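Local structure of cytosolic protein (Streptococcus thermophilus, 2QZI) at residues T37-T42 / Y48-S53. The protein is of unknown function but belongs to the DUF1827 family, is probably cytosolic, and binds sodium ions in the crystal. Residues are numbered along the deposited sequence; the frame is centred on the assembly and turned at random.
Sequences TDVVFT and YELLIS. With NA (sodium ion), chain F.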
ATOM      1  N   THR A  37      -0.532  10.825  -6.787  1.00 71.61           N
ATOM      2  CA  THR A  37      -0.594   9.394  -6.625  1.00 70.08           C
ATOM      3  C   THR A  37      -1.283   8.994  -5.315  1.00 70.75           C
ATOM      4  O   THR A  37      -1.030   9.585  -4.223  1.00 65.51           O
ATOM      5  CB  THR A  37       0.846   8.793  -6.736  1.00 70.87           C
ATOM      6  OG1 THR A  37       1.335   8.981  -8.067  1.00 68.58           O
ATOM      7  CG2 THR A  37       0.863   7.319  -6.480  1.00 67.82           C
ATOM      8  N   ASP A  38      -2.158   7.982  -5.412  1.00 71.58           N
ATOM      9  CA  ASP A  38      -2.892   7.515  -4.235  1.00 73.72           C
ATOM     10  C   ASP A  38      -2.430   6.134  -3.804  1.00 74.12           C
ATOM     11  O   ASP A  38      -2.200   5.285  -4.626  1.00 73.30           O
ATOM     12  CB  ASP A  38      -4.377   7.353  -4.505  1.00 75.33           C
ATOM     13  CG  ASP A  38      -4.996   8.535  -5.106  1.00 79.04           C
ATOM     14  OD1 ASP A  38      -4.970   9.607  -4.471  1.00 82.24           O
ATOM     15  OD2 ASP A  38      -5.488   8.373  -6.270  1.00 87.81           O
ATOM     16  N   VAL A  39      -2.367   5.926  -2.491  1.00 74.51           N
ATOM     17  CA  VAL A  39      -1.854   4.702  -1.928  1.00 75.69           C
ATOM     18  C   VAL A  39      -2.897   4.254  -0.926  1.00 75.05           C
ATOM     19  O   VAL A  39      -3.495   5.083  -0.216  1.00 74.98           O
ATOM     20  CB  VAL A  39      -0.441   4.904  -1.272  1.00 76.54           C
ATOM     21  CG1 VAL A  39       0.145   3.615  -0.780  1.00 69.22           C
ATOM     22  CG2 VAL A  39       0.545   5.530  -2.277  1.00 76.67           C
ATOM     23  N   VAL A  40      -3.167   2.968  -1.004  1.00 75.23           N
ATOM     24  CA  VAL A  40      -3.964   2.213  -0.011  1.00 75.66           C
ATOM     25  C   VAL A  40      -3.058   1.168   0.596  1.00 75.07           C
ATOM     26  O   VAL A  40      -2.401   0.472  -0.110  1.00 73.22           O
ATOM     27  CB  VAL A  40      -5.261   1.574  -0.606  1.00 75.23           C
ATOM     28  CG1 VAL A  40      -6.057   0.905   0.521  1.00 75.78           C
ATOM     29  CG2 VAL A  40      -6.143   2.727  -1.188  1.00 75.78           C
ATOM     30  N   PHE A  41      -2.964   1.155   1.922  1.00 75.77           N
ATOM     31  CA  PHE A  41      -2.111   0.193   2.641  1.00 75.50           C
ATOM     32  C   PHE A  41      -2.976  -0.629   3.594  1.00 76.01           C
ATOM     33  O   PHE A  41      -3.693  -0.054   4.403  1.00 76.34           O
ATOM     34  CB  PHE A  41      -1.126   1.001   3.481  1.00 74.57           C
ATOM     35  CG  PHE A  41      -0.246   0.176   4.389  1.00 75.33           C
ATOM     36  CD1 PHE A  41       0.564  -0.850   3.871  1.00 73.32           C
ATOM     37  CD2 PHE A  41      -0.212   0.423   5.762  1.00 75.67           C
ATOM     38  CE1 PHE A  41       1.378  -1.591   4.717  1.00 75.13           C
ATOM     39  CE2 PHE A  41       0.586  -0.359   6.639  1.00 75.89           C
ATOM     40  CZ  PHE A  41       1.375  -1.369   6.102  1.00 75.21           C
ATOM     41  N   THR A  42      -2.800  -1.950   3.578  1.00 76.15           N
ATOM     42  CA  THR A  42      -3.535  -2.868   4.459  1.00 75.39           C
ATOM     43  C   THR A  42      -2.651  -3.975   5.048  1.00 74.10           C
ATOM     44  O   THR A  42      -1.640  -4.308   4.469  1.00 71.62           O
ATOM     45  CB  THR A  42      -4.678  -3.631   3.706  1.00 75.47           C
ATOM     46  OG1 THR A  42      -4.142  -4.619   2.824  1.00 77.52           O
ATOM     47  CG2 THR A  42      -5.639  -2.699   2.882  1.00 72.54           C
ATOM     48  N   TYR A  48       0.522  -8.254   3.972  1.00 71.52           N
ATOM     49  CA  TYR A  48       0.275  -6.807   3.837  1.00 70.71           C
ATOM     50  C   TYR A  48       0.051  -6.523   2.348  1.00 72.36           C
ATOM     51  O   TYR A  48       0.500  -7.278   1.505  1.00 71.54           O
ATOM     52  CB  TYR A  48       1.492  -5.993   4.211  1.00 68.87           C
ATOM     53  CG  TYR A  48       1.962  -6.008   5.637  1.00 70.75           C
ATOM     54  CD1 TYR A  48       1.633  -4.958   6.481  1.00 67.81           C
ATOM     55  CD2 TYR A  48       2.864  -6.985   6.105  1.00 71.80           C
ATOM     56  CE1 TYR A  48       2.114  -4.873   7.762  1.00 71.71           C
ATOM     57  CE2 TYR A  48       3.366  -6.923   7.421  1.00 69.34           C
ATOM     58  CZ  TYR A  48       2.961  -5.849   8.223  1.00 71.04           C
ATOM     59  OH  TYR A  48       3.399  -5.685   9.492  1.00 69.24           O
ATOM     60  N   GLU A  49      -0.628  -5.421   2.011  1.00 73.51           N
ATOM     61  CA  GLU A  49      -0.876  -5.075   0.608  1.00 75.04           C
ATOM     62  C   GLU A  49      -0.599  -3.596   0.403  1.00 75.09           C
ATOM     63  O   GLU A  49      -0.824  -2.826   1.313  1.00 75.33           O
ATOM     64  CB  GLU A  49      -2.316  -5.418   0.184  1.00 75.05           C
ATOM     65  CG  GLU A  49      -2.659  -6.939   0.193  1.00 77.99           C
ATOM     66  CD  GLU A  49      -1.917  -7.799  -0.796  1.00 81.13           C
ATOM     67  OE1 GLU A  49      -1.529  -7.286  -1.885  1.00 79.33           O
ATOM     68  OE2 GLU A  49      -1.743  -9.007  -0.474  1.00 80.84           O
ATOM     69  N   LEU A  50      -0.015  -3.202  -0.734  1.00 74.99           N
ATOM     70  CA  LEU A  50      -0.026  -1.745  -1.097  1.00 76.60           C
ATOM     71  C   LEU A  50      -0.659  -1.680  -2.478  1.00 77.44           C
ATOM     72  O   LEU A  50      -0.367  -2.567  -3.323  1.00 79.31           O
ATOM     73  CB  LEU A  50       1.386  -1.171  -1.235  1.00 75.20           C
ATOM     74  CG  LEU A  50       2.002  -0.577   0.002  1.00 76.83           C
ATOM     75  CD1 LEU A  50       3.440  -0.323  -0.418  1.00 79.65           C
ATOM     76  CD2 LEU A  50       1.272   0.761   0.372  1.00 68.33           C
ATOM     77  N   LEU A  51      -1.621  -0.786  -2.618  1.00 76.75           N
ATOM     78  CA  LEU A  51      -2.257  -0.427  -3.920  1.00 78.97           C
ATOM     79  C   LEU A  51      -1.924   1.018  -4.289  1.00 77.07           C
ATOM     80  O   LEU A  51      -2.273   1.948  -3.566  1.00 79.01           O
ATOM     81  CB  LEU A  51      -3.799  -0.579  -3.855  1.00 79.24           C
ATOM     82  CG  LEU A  51      -4.086  -2.048  -3.572  1.00 87.63           C
ATOM     83  CD1 LEU A  51      -4.461  -2.322  -2.076  1.00 91.48           C
ATOM     84  CD2 LEU A  51      -5.112  -2.559  -4.565  1.00 92.63           C
ATOM     85  N   ILE A  52      -1.230   1.174  -5.404  1.00 75.88           N
ATOM     86  CA  ILE A  52      -0.633   2.451  -5.807  1.00 73.83           C
ATOM     87  C   ILE A  52      -1.169   2.752  -7.205  1.00 73.87           C
ATOM     88  O   ILE A  52      -1.074   1.924  -8.123  1.00 71.88           O
ATOM     89  CB  ILE A  52       0.898   2.397  -5.866  1.00 74.04           C
ATOM     90  CG1 ILE A  52       1.458   1.988  -4.484  1.00 74.82           C
ATOM     91  CG2 ILE A  52       1.516   3.730  -6.425  1.00 72.55           C
ATOM     92  CD1 ILE A  52       2.898   1.451  -4.597  1.00 78.14           C
ATOM     93  N   SER A  53      -1.817   3.902  -7.321  1.00 72.46           N
ATOM     94  CA  SER A  53      -2.517   4.250  -8.534  1.00 74.95           C
ATOM     95  C   SER A  53      -2.504   5.769  -8.739  1.00 74.59           C
ATOM     96  O   SER A  53      -2.265   6.526  -7.819  1.00 71.65           O
ATOM     97  CB  SER A  53      -3.965   3.785  -8.404  1.00 75.15           C
ATOM     98  OG  SER A  53      -4.527   4.374  -7.242  1.00 79.30           O
TER
HETATM   99 NA    NA F 102      -3.515  -6.991   3.582  1.00 45.56          NA
HETATM  100  O   HOH W   1      -6.183   6.475  -8.010  1.00 57.09           O
HETATM  101  O   HOH W   2      -6.179  -7.817   2.875  1.00 41.51           O
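Thr42 OG1 holds a sodium ion at 2.6 Å and, in the same corner, rests 3.3 Å from Glu49 CB on the neighbouring strand. The hydroxyl sits between the backbone N and the carbonyl carbon (chi1 72°), which points it across towards strand 47-53, with the ion lying on the side of the hairpin turn; the carbonyl oxygen of His47 and a water complete the ligands seen. Glu49 lies alongside the ion with CG 3.5 Å from it, but bends its carboxylate off to His47 ND1 and Ser98 OG, and it is no ligand. The main chains of the same two residues exchange both bonds, Thr42 N to Glu49 O and Glu49 N to Thr42 O. Four further bonds, at Val40 with Leu51 and Asp38 with Ser53, continue the antiparallel pairing; the shortest, Asp38 N to Ser53 O, spans 2.8 Å. Strands 37-44 and 47-53 thus form a beta hairpin at the middle of a six-stranded antiparallel sheet, with 28-34 on one flank and 94-100 on the other. On the face carrying Val39, Phe41, Leu50 and Ile52, helix 61-74 covers the hairpin, Phe71 touching Val39, Phe41 and Leu50. Leu50 swings CD2 towards the partner strand, near Phe41 CD1 and 3.3 Å from Val39 CG1, closer than usual for two methyls and perhaps partly a model error. Phe41 extends away from its own N (chi1 175°), its ring beside that of Tyr48. The rings meet rim to rim, planes 14° apart. Tyr48 OH is bonded to Asp77 N. On the opposite face, Val40 and Leu51 touch more loosely through their CB atoms. At the far end a water donates to Asp38 OD2 (2.7 Å) and also hydrogen-bonds Ser53 OG.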